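Local coordinates for protein citryl-spermidine/3,4-dihydroxybenzoyl-citryl-spermidine:spermidine ligase (Bacillus anthracis, PDB 3TO3) that catalyses the ATP-dependent condensation of spermidine with citryl-spermidine intermediates in the biosynthesis of the siderophore petrobactin, at residues N200-Y211 with F350-N358; R230-Y241 with D265-E273. All blocks are in the same frame, centred on the assembly; numbering follows the deposited sequence.

Interaction 1: residues N200-Y211 with F350-N358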
loop_
_atom_site.group_PDB
_atom_site.type_symbol
_atom_site.label_atom_id
_atom_site.label_comp_id
_atom_site.label_asym_id
_atom_site.label_seq_id
_atom_site.Cartn_x
_atom_site.Cartn_y
_atom_site.Cartn_z
ATOM N N ASN B 200 17.390 -7.021 20.627
ATOM C CA ASN B 200 16.665 -7.653 19.528
ATOM C C ASN B 200 17.427 -8.271 18.348
ATOM O O ASN B 200 16.829 -8.926 17.483
ATOM C CB ASN B 200 15.528 -6.729 19.084
ATOM C CG ASN B 200 14.592 -6.381 20.262
ATOM O OD1 ASN B 200 14.673 -5.303 20.857
ATOM N ND2 ASN B 200 13.746 -7.328 20.629
ATOM N N ALA B 201 18.741 -8.118 18.315
ATOM C CA ALA B 201 19.467 -8.570 17.129
ATOM C C ALA B 201 20.196 -9.853 17.470
ATOM O O ALA B 201 20.704 -9.987 18.579
ATOM C CB ALA B 201 20.438 -7.515 16.674
ATOM N N THR B 202 20.209 -10.801 16.535
ATOM C CA THR B 202 20.965 -12.039 16.678
ATOM C C THR B 202 21.611 -12.451 15.369
ATOM O O THR B 202 21.093 -12.244 14.288
ATOM C CB THR B 202 20.106 -13.263 17.072
ATOM O OG1 THR B 202 18.900 -13.259 16.302
ATOM C CG2 THR B 202 19.765 -13.258 18.545
ATOM N N VAL B 203 22.766 -13.053 15.510
ATOM C CA VAL B 203 23.433 -13.766 14.458
ATOM C C VAL B 203 22.681 -15.086 14.307
ATOM O O VAL B 203 21.906 -15.468 15.186
ATOM C CB VAL B 203 24.861 -13.937 14.935
ATOM C CG1 VAL B 203 25.443 -15.289 14.569
ATOM C CG2 VAL B 203 25.690 -12.728 14.490
ATOM N N GLY B 204 22.838 -15.747 13.173
ATOM C CA GLY B 204 22.240 -17.058 12.989
ATOM C C GLY B 204 22.715 -18.097 14.010
ATOM O O GLY B 204 23.761 -17.944 14.631
ATOM N N TYR B 205 21.951 -19.172 14.165
ATOM C CA TYR B 205 22.264 -20.200 15.145
ATOM C C TYR B 205 23.709 -20.676 14.944
ATOM O O TYR B 205 24.099 -21.069 13.828
ATOM C CB TYR B 205 21.279 -21.377 14.979
ATOM C CG TYR B 205 21.468 -22.519 15.962
ATOM C CD1 TYR B 205 21.222 -22.337 17.329
ATOM C CD2 TYR B 205 21.878 -23.776 15.529
ATOM C CE1 TYR B 205 21.398 -23.370 18.243
ATOM C CE2 TYR B 205 22.058 -24.828 16.436
ATOM C CZ TYR B 205 21.808 -24.614 17.790
ATOM O OH TYR B 205 21.986 -25.634 18.692
ATOM N N GLU B 206 24.495 -20.609 16.028
ATOM C CA GLU B 206 25.877 -21.096 16.078
ATOM C C GLU B 206 26.793 -20.453 15.044
ATOM O O GLU B 206 27.825 -21.014 14.689
ATOM C CB GLU B 206 25.917 -22.613 15.896
ATOM C CG GLU B 206 25.380 -23.366 17.104
ATOM C CD GLU B 206 25.520 -24.875 16.961
ATOM O OE1 GLU B 206 25.133 -25.596 17.918
ATOM O OE2 GLU B 206 26.003 -25.328 15.885
ATOM N N ASN B 207 26.404 -19.274 14.579
ATOM C CA ASN B 207 27.122 -18.547 13.539
ATOM C C ASN B 207 28.055 -17.437 14.054
ATOM O O ASN B 207 28.684 -16.755 13.269
ATOM C CB ASN B 207 26.115 -17.973 12.527
ATOM C CG ASN B 207 26.772 -17.541 11.229
ATOM O OD1 ASN B 207 27.496 -18.307 10.582
ATOM N ND2 ASN B 207 26.548 -16.299 10.860
ATOM N N GLU B 208 28.122 -17.235 15.363
ATOM C CA GLU B 208 28.949 -16.152 15.923
ATOM C C GLU B 208 30.393 -16.047 15.402
ATOM O O GLU B 208 30.851 -14.957 15.073
ATOM C CB GLU B 208 28.957 -16.176 17.458
ATOM C CG GLU B 208 27.581 -16.129 18.084
ATOM C CD GLU B 208 26.931 -17.506 18.273
ATOM O OE1 GLU B 208 27.466 -18.527 17.757
ATOM O OE2 GLU B 208 25.873 -17.551 18.958
ATOM N N VAL B 209 31.122 -17.150 15.324
ATOM C CA VAL B 209 32.501 -17.026 14.885
ATOM C C VAL B 209 32.595 -16.634 13.409
ATOM O O VAL B 209 33.370 -15.764 13.035
ATOM C CB VAL B 209 33.322 -18.297 15.176
ATOM C CG1 VAL B 209 34.735 -18.148 14.606
ATOM C CG2 VAL B 209 33.367 -18.556 16.689
ATOM N N ILE B 210 31.812 -17.289 12.567
ATOM C CA ILE B 210 31.833 -17.002 11.137
ATOM C C ILE B 210 31.324 -15.574 10.869
ATOM O O ILE B 210 31.846 -14.857 10.018
ATOM C CB ILE B 210 30.980 -18.020 10.372
ATOM C CG1 ILE B 210 31.572 -19.440 10.510
ATOM C CG2 ILE B 210 30.887 -17.641 8.907
ATOM C CD1 ILE B 210 32.922 -19.603 9.881
ATOM N N TYR B 211 30.321 -15.152 11.625
ATOM C CA TYR B 211 29.808 -13.801 11.489
ATOM C C TYR B 211 30.873 -12.743 11.804
ATOM O O TYR B 211 31.013 -11.782 11.053
ATOM C CB TYR B 211 28.571 -13.591 12.367
ATOM C CG TYR B 211 28.118 -12.164 12.366
ATOM C CD1 TYR B 211 27.193 -11.712 11.423
ATOM C CD2 TYR B 211 28.604 -11.259 13.302
ATOM C CE1 TYR B 211 26.782 -10.412 11.405
ATOM C CE2 TYR B 211 28.192 -9.943 13.295
ATOM C CZ TYR B 211 27.277 -9.520 12.342
ATOM O OH TYR B 211 26.856 -8.199 12.317
ATOM N N PHE B 350 26.312 -18.825 4.366
ATOM C CA PHE B 350 27.265 -19.192 5.399
ATOM C C PHE B 350 27.202 -18.276 6.616
ATOM O O PHE B 350 27.856 -18.511 7.640
ATOM C CB PHE B 350 28.697 -19.293 4.826
ATOM C CG PHE B 350 29.205 -18.009 4.262
ATOM C CD1 PHE B 350 29.003 -17.701 2.922
ATOM C CD2 PHE B 350 29.843 -17.087 5.070
ATOM C CE1 PHE B 350 29.435 -16.518 2.396
ATOM C CE2 PHE B 350 30.277 -15.889 4.548
ATOM C CZ PHE B 350 30.077 -15.602 3.198
ATOM N N SER B 351 26.394 -17.237 6.512
ATOM C CA SER B 351 26.246 -16.320 7.622
ATOM C C SER B 351 24.904 -15.604 7.542
ATOM O O SER B 351 24.338 -15.458 6.448
ATOM C CB SER B 351 27.399 -15.342 7.593
ATOM O OG SER B 351 27.437 -14.600 8.774
ATOM N N SER B 352 24.376 -15.174 8.684
ATOM C CA SER B 352 23.090 -14.483 8.667
ATOM C C SER B 352 22.958 -13.657 9.916
ATOM O O SER B 352 23.613 -13.932 10.879
ATOM C CB SER B 352 21.936 -15.473 8.595
ATOM O OG SER B 352 21.817 -16.131 9.830
ATOM N N VAL B 353 22.133 -12.621 9.873
ATOM C CA VAL B 353 21.945 -11.761 11.023
ATOM C C VAL B 353 20.601 -11.093 10.863
ATOM O O VAL B 353 20.142 -10.908 9.740
ATOM C CB VAL B 353 23.036 -10.686 11.087
ATOM C CG1 VAL B 353 22.886 -9.718 9.919
ATOM C CG2 VAL B 353 22.995 -9.962 12.429
HETATM N N MSE B 354 19.976 -10.719 11.968
HETATM C CA MSE B 354 18.680 -10.058 11.905
HETATM C C MSE B 354 18.327 -9.242 13.164
HETATM O O MSE B 354 18.882 -9.426 14.253
HETATM C CB MSE B 354 17.617 -11.103 11.739
HETATM C CG MSE B 354 17.387 -11.763 13.072
HETATM SE SE MSE B 354 16.282 -13.301 12.906
HETATM C CE MSE B 354 17.629 -14.678 13.270
ATOM N N TYR B 355 17.370 -8.348 12.998
ATOM C CA TYR B 355 16.837 -7.563 14.091
ATOM C C TYR B 355 15.345 -7.844 14.085
ATOM O O TYR B 355 14.667 -7.536 13.114
ATOM C CB TYR B 355 17.101 -6.092 13.824
ATOM C CG TYR B 355 16.596 -5.150 14.892
ATOM C CD1 TYR B 355 17.406 -4.795 15.966
ATOM C CD2 TYR B 355 15.326 -4.591 14.814
ATOM C CE1 TYR B 355 16.965 -3.910 16.945
ATOM C CE2 TYR B 355 14.880 -3.684 15.769
ATOM C CZ TYR B 355 15.697 -3.354 16.836
ATOM O OH TYR B 355 15.260 -2.457 17.782
ATOM N N ASP B 356 14.856 -8.477 15.140
ATOM C CA ASP B 356 13.509 -9.039 15.155
ATOM C C ASP B 356 12.865 -8.707 16.474
ATOM O O ASP B 356 13.370 -9.079 17.512
ATOM C CB ASP B 356 13.552 -10.570 14.998
ATOM C CG ASP B 356 12.172 -11.232 15.183
ATOM O OD1 ASP B 356 12.103 -12.392 15.686
ATOM O OD2 ASP B 356 11.155 -10.595 14.812
ATOM N N THR B 357 11.725 -8.037 16.419
ATOM C CA THR B 357 10.967 -7.701 17.609
ATOM C C THR B 357 9.610 -8.388 17.601
ATOM O O THR B 357 9.294 -9.189 16.717
ATOM C CB THR B 357 10.758 -6.184 17.705
ATOM O OG1 THR B 357 10.001 -5.722 16.574
ATOM C CG2 THR B 357 12.110 -5.483 17.729
ATOM N N ASN B 358 8.822 -8.081 18.618
ATOM C CA ASN B 358 7.432 -8.504 18.676
ATOM C C ASN B 358 6.665 -8.170 17.396
ATOM O O ASN B 358 6.071 -9.060 16.777
ATOM C CB ASN B 358 6.720 -7.827 19.863
ATOM C CG ASN B 358 6.854 -8.607 21.163
ATOM O OD1 ASN B 358 6.974 -9.837 21.156
ATOM N ND2 ASN B 358 6.820 -7.893 22.289
HETATM O O HOH W 1 16.116 -3.277 20.349
HETATM O O HOH W 2 13.959 -10.372 20.447
#
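Asn200 lays its CB over one face of the Tyr355 ring, 4.1 Å from the ring centroid and 21° off the ring normal, a CH-pi contact, and the Ala201 methyl sits at the edge of that ring. The Tyr211 ring has CG2 of Val203 over one face and Ser351 OG at its edge; chi1 173°, with CG anti to the backbone N, brings the far end of the ring, CE1, against Val353 CB at 3.8 Å. One residue earlier in the helix, Ile210 CG2 meets the edge of the Phe350 ring, the two side chains crossing at about a right angle.

Ala201-Tyr355 and Val203-Val353 are the non-hydrogen-bonded pairs of antiparallel strands 201-203 and 345-355, with Thr202-Met354 the hydrogen-bonded pair between them, Thr202 N to Met354 O and Met354 N to Thr202 O both measuring 3.0 Å. On the face opposite Tyr211 and Tyr355 the side chains of Thr202 and Met354 run side by side, and the selenomethionine CE of Met354 stops 3.6 Å from Thr202 OG1. Asp356 N gives a nearly straight bond to Asn200 O (172°), from above the carbonyl plane. Two waters bridge the Asn200 amide to the other segment, OD1 to Tyr355 OH and, with a long bond, ND2 to Asp356 O. Beyond the pairing, Gly204 N bonds to Ser352 O as the chain enters a type II turn leading to helix 208-219.

Tyr211 OH bonds to Phe243 O, and Tyr355 OH to Asp262 OD1. Strand 345-355 also pairs with strand 367-371; helix 315-333 packs on its Met354 side and strand 241-246 on that of Tyr211 and Tyr355.

Interaction 2: residues R230-Y241 with D265-E273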
loop_
_atom_site.group_PDB
_atom_site.type_symbol
_atom_site.label_atom_id
_atom_site.label_comp_id
_atom_site.label_asym_id
_atom_site.label_seq_id
_atom_site.Cartn_x
_atom_site.Cartn_y
_atom_site.Cartn_z
ATOM N N ARG B 230 31.526 6.072 16.129
ATOM C CA ARG B 230 30.332 6.886 15.966
ATOM C C ARG B 230 29.274 6.529 17.024
ATOM O O ARG B 230 28.742 7.404 17.690
ATOM C CB ARG B 230 29.781 6.769 14.539
ATOM C CG ARG B 230 28.410 7.380 14.372
ATOM C CD ARG B 230 28.077 7.654 12.915
ATOM N NE ARG B 230 26.643 7.516 12.640
ATOM C CZ ARG B 230 25.695 8.288 13.176
ATOM N NH1 ARG B 230 26.028 9.261 14.026
ATOM N NH2 ARG B 230 24.410 8.084 12.869
ATOM N N ILE B 231 28.996 5.239 17.180
ATOM C CA ILE B 231 28.093 4.737 18.207
ATOM C C ILE B 231 28.525 5.213 19.589
ATOM O O ILE B 231 27.708 5.657 20.381
ATOM C CB ILE B 231 28.063 3.189 18.186
ATOM C CG1 ILE B 231 27.615 2.675 16.820
ATOM C CG2 ILE B 231 27.162 2.628 19.277
ATOM C CD1 ILE B 231 27.736 1.165 16.648
ATOM N N HIS B 232 29.818 5.131 19.873
ATOM C CA HIS B 232 30.333 5.511 21.189
ATOM C C HIS B 232 30.117 6.978 21.526
ATOM O O HIS B 232 29.931 7.324 22.682
ATOM C CB HIS B 232 31.816 5.176 21.336
ATOM C CG HIS B 232 32.363 5.497 22.689
ATOM N ND1 HIS B 232 32.080 4.736 23.804
ATOM C CD2 HIS B 232 33.153 6.511 23.116
ATOM C CE1 HIS B 232 32.687 5.257 24.856
ATOM N NE2 HIS B 232 33.341 6.337 24.466
ATOM N N SER B 233 30.136 7.831 20.510
ATOM C CA SER B 233 29.988 9.267 20.704
ATOM C C SER B 233 28.513 9.666 20.778
ATOM O O SER B 233 28.182 10.839 20.934
ATOM C CB SER B 233 30.668 10.017 19.566
ATOM O OG SER B 233 29.978 9.770 18.350
HETATM N N MSE B 234 27.629 8.691 20.617
HETATM C CA MSE B 234 26.209 8.878 20.911
HETATM C C MSE B 234 25.879 8.394 22.309
HETATM O O MSE B 234 24.709 8.254 22.658
HETATM C CB MSE B 234 25.331 8.164 19.907
HETATM C CG MSE B 234 25.749 8.432 18.509
HETATM SE SE MSE B 234 24.695 7.365 17.315
HETATM C CE MSE B 234 23.218 8.691 17.140
ATOM N N GLY B 235 26.909 8.029 23.063
ATOM C CA GLY B 235 26.719 7.533 24.408
ATOM C C GLY B 235 26.144 6.132 24.443
ATOM O O GLY B 235 25.447 5.757 25.386
ATOM N N CYS B 236 26.455 5.342 23.424
ATOM C CA CYS B 236 26.003 3.972 23.391
ATOM C C CYS B 236 27.212 3.072 23.394
ATOM O O CYS B 236 28.310 3.493 23.066
ATOM C CB CYS B 236 25.139 3.723 22.152
ATOM S SG CYS B 236 23.643 4.744 22.131
ATOM N N ASP B 237 27.008 1.829 23.798
ATOM C CA ASP B 237 28.107 0.908 23.953
ATOM C C ASP B 237 28.212 0.026 22.712
ATOM O O ASP B 237 27.413 -0.889 22.506
ATOM C CB ASP B 237 27.880 0.076 25.218
ATOM C CG ASP B 237 28.953 -0.970 25.446
ATOM O OD1 ASP B 237 29.782 -1.200 24.545
ATOM O OD2 ASP B 237 28.944 -1.584 26.534
ATOM N N PRO B 238 29.256 0.255 21.910
ATOM C CA PRO B 238 29.521 -0.482 20.667
ATOM C C PRO B 238 29.439 -2.013 20.823
ATOM O O PRO B 238 29.117 -2.711 19.858
ATOM C CB PRO B 238 30.951 -0.071 20.322
ATOM C CG PRO B 238 31.181 1.216 21.034
ATOM C CD PRO B 238 30.339 1.194 22.260
ATOM N N LYS B 239 29.757 -2.536 22.001
ATOM C CA LYS B 239 29.667 -3.979 22.237
ATOM C C LYS B 239 28.225 -4.513 22.359
ATOM O O LYS B 239 28.023 -5.721 22.400
ATOM C CB LYS B 239 30.469 -4.377 23.486
ATOM C CG LYS B 239 31.949 -3.996 23.456
ATOM C CD LYS B 239 32.677 -4.563 24.679
ATOM C CE LYS B 239 33.909 -3.752 25.051
ATOM N NZ LYS B 239 33.537 -2.462 25.719
ATOM N N GLN B 240 27.234 -3.621 22.426
ATOM C CA GLN B 240 25.834 -4.034 22.518
ATOM C C GLN B 240 25.143 -4.146 21.156
ATOM O O GLN B 240 23.912 -4.306 21.093
ATOM C CB GLN B 240 25.028 -3.103 23.425
ATOM C CG GLN B 240 25.458 -3.111 24.890
ATOM C CD GLN B 240 24.865 -4.272 25.658
ATOM O OE1 GLN B 240 25.353 -5.395 25.579
ATOM N NE2 GLN B 240 23.798 -4.006 26.403
ATOM N N TYR B 241 25.909 -3.996 20.073
ATOM C CA TYR B 241 25.316 -3.959 18.727
ATOM C C TYR B 241 25.878 -4.966 17.740
ATOM O O TYR B 241 27.072 -5.267 17.751
ATOM C CB TYR B 241 25.474 -2.572 18.116
ATOM C CG TYR B 241 24.694 -1.515 18.840
ATOM C CD1 TYR B 241 23.505 -1.039 18.327
ATOM C CD2 TYR B 241 25.138 -1.006 20.058
ATOM C CE1 TYR B 241 22.784 -0.076 18.990
ATOM C CE2 TYR B 241 24.415 -0.055 20.737
ATOM C CZ TYR B 241 23.234 0.417 20.182
ATOM O OH TYR B 241 22.501 1.378 20.833
ATOM N N ASP B 265 15.283 5.459 20.338
ATOM C CA ASP B 265 15.912 4.883 21.508
ATOM C C ASP B 265 17.243 4.165 21.213
ATOM O O ASP B 265 17.800 3.506 22.084
ATOM C CB ASP B 265 14.927 4.034 22.335
ATOM C CG ASP B 265 14.590 2.703 21.685
ATOM O OD1 ASP B 265 13.627 2.055 22.145
ATOM O OD2 ASP B 265 15.280 2.298 20.725
ATOM N N LYS B 266 17.724 4.272 19.980
ATOM C CA LYS B 266 19.006 3.688 19.595
ATOM C C LYS B 266 19.032 2.175 19.605
ATOM O O LYS B 266 20.091 1.573 19.666
ATOM C CB LYS B 266 20.114 4.217 20.519
ATOM C CG LYS B 266 20.006 5.708 20.820
ATOM C CD LYS B 266 21.188 6.490 20.281
ATOM C CE LYS B 266 20.920 7.121 18.913
ATOM N NZ LYS B 266 20.104 8.398 19.011
ATOM N N GLY B 267 17.860 1.563 19.480
ATOM C CA GLY B 267 17.761 0.160 19.124
ATOM C C GLY B 267 18.379 -0.071 17.748
ATOM O O GLY B 267 18.891 -1.158 17.452
ATOM N N ILE B 268 18.298 0.966 16.910
ATOM C CA ILE B 268 18.806 0.956 15.548
ATOM C C ILE B 268 19.569 2.255 15.291
ATOM O O ILE B 268 19.115 3.353 15.633
ATOM C CB ILE B 268 17.662 0.882 14.544
ATOM C CG1 ILE B 268 17.193 -0.539 14.371
ATOM C CG2 ILE B 268 18.115 1.319 13.201
ATOM C CD1 ILE B 268 15.951 -0.555 13.501
ATOM N N ILE B 269 20.748 2.151 14.706
ATOM C CA ILE B 269 21.529 3.357 14.468
ATOM C C ILE B 269 22.066 3.306 13.048
ATOM O O ILE B 269 22.663 2.307 12.629
ATOM C CB ILE B 269 22.730 3.476 15.424
ATOM C CG1 ILE B 269 22.288 3.438 16.885
ATOM C CG2 ILE B 269 23.517 4.740 15.132
ATOM C CD1 ILE B 269 23.441 3.326 17.895
ATOM N N TYR B 270 21.846 4.392 12.318
ATOM C CA TYR B 270 22.297 4.496 10.955
ATOM C C TYR B 270 23.804 4.759 10.938
ATOM O O TYR B 270 24.281 5.678 11.582
ATOM C CB TYR B 270 21.533 5.620 10.240
ATOM C CG TYR B 270 22.166 6.025 8.926
ATOM C CD1 TYR B 270 21.940 5.310 7.766
ATOM C CD2 TYR B 270 23.010 7.125 8.853
ATOM C CE1 TYR B 270 22.565 5.677 6.550
ATOM C CE2 TYR B 270 23.623 7.496 7.659
ATOM C CZ TYR B 270 23.393 6.774 6.513
ATOM O OH TYR B 270 24.024 7.153 5.337
ATOM N N LEU B 271 24.542 3.959 10.183
ATOM C CA LEU B 271 25.986 4.140 10.044
ATOM C C LEU B 271 26.355 4.809 8.701
ATOM O O LEU B 271 26.981 5.868 8.685
ATOM C CB LEU B 271 26.739 2.830 10.273
ATOM C CG LEU B 271 26.332 2.252 11.622
ATOM C CD1 LEU B 271 26.777 0.768 11.784
ATOM C CD2 LEU B 271 26.891 3.142 12.721
ATOM N N GLY B 272 26.014 4.177 7.584
ATOM C CA GLY B 272 26.307 4.754 6.275
ATOM C C GLY B 272 26.185 3.758 5.133
ATOM O O GLY B 272 25.490 2.751 5.248
ATOM N N GLU B 273 26.891 4.018 4.039
ATOM C CA GLU B 273 26.734 3.235 2.816
ATOM C C GLU B 273 27.890 2.281 2.622
ATOM O O GLU B 273 28.987 2.555 3.093
ATOM C CB GLU B 273 26.601 4.171 1.616
ATOM C CG GLU B 273 25.577 5.269 1.879
ATOM C CD GLU B 273 25.298 6.149 0.685
ATOM O OE1 GLU B 273 25.956 7.204 0.553
ATOM O OE2 GLU B 273 24.398 5.795 -0.101
#
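Ile269 packs against Tyr241, Ile231 and Met234. Its chi1 of -57° places the CG1-CD1 arm at Tyr241 and Ile231, CD1 lying 3.6 Å from Tyr241 CE1 and also touching Ile231 CG2, and puts CG2, anti to the backbone N, 3.6 Å from SE of selenomethionine Met234. The Ile269 and Tyr241 side chains cross at about a right angle. Alongside, the aliphatic chain of Lys266 bends over Cys236, CD to SG 3.5 Å.

Polar bonds hold both ends. Tyr241 OH donates to Lys266 O at 2.7 Å, with that oxygen near the plane of the ring. Arg230 turns its guanidinium edge to Tyr270 O: NH2 gives the stronger bond, 2.7 Å and in the carbonyl plane, and NE a weak one.

Farther out, Asp265 OD2 accepts from Gly267 N in an Asx turn before the strand, and a type I turn from His232 to Gly235, at the end of helix 221-232, presents Met234 to Ile269. Strand 268-273 bonds to strand 192-197, with a classic bulge at Leu271 and Gly272 opposite Trp193; strand 241-246 lies on the other side of 192-197. Ile231 of the helix touches Ala195 and Phe243 of this sheet, and the Tyr270 ring meets His8 of the second subunit edge-to-face.

In the fold
Interaction 2 is nested within the chain loop that interaction 1 closes, and helices 208-219 and 221-232, one from each, follow directly in sequence. Their centres lie 18 Å apart, and the two touch where Tyr355 CE1 packs 3.4 Å from Gly267 O and Tyr355 CE2 meets Ile268 CD1. Interaction 1 ties strand 201-203, which follows strand 192-197, into the larger mixed sheet, whereas interaction 2 packs helix 221-232 and the loop after it on the three-stranded sheet. Interaction 1 is nearer the nucleotide: the Ser352 side chain is about 9 Å from that of the ATP-binding Lys299 and about 14 Å from bound ATP. Interaction 2 lies away from the annotated sites, toward the second subunit of the homodimer.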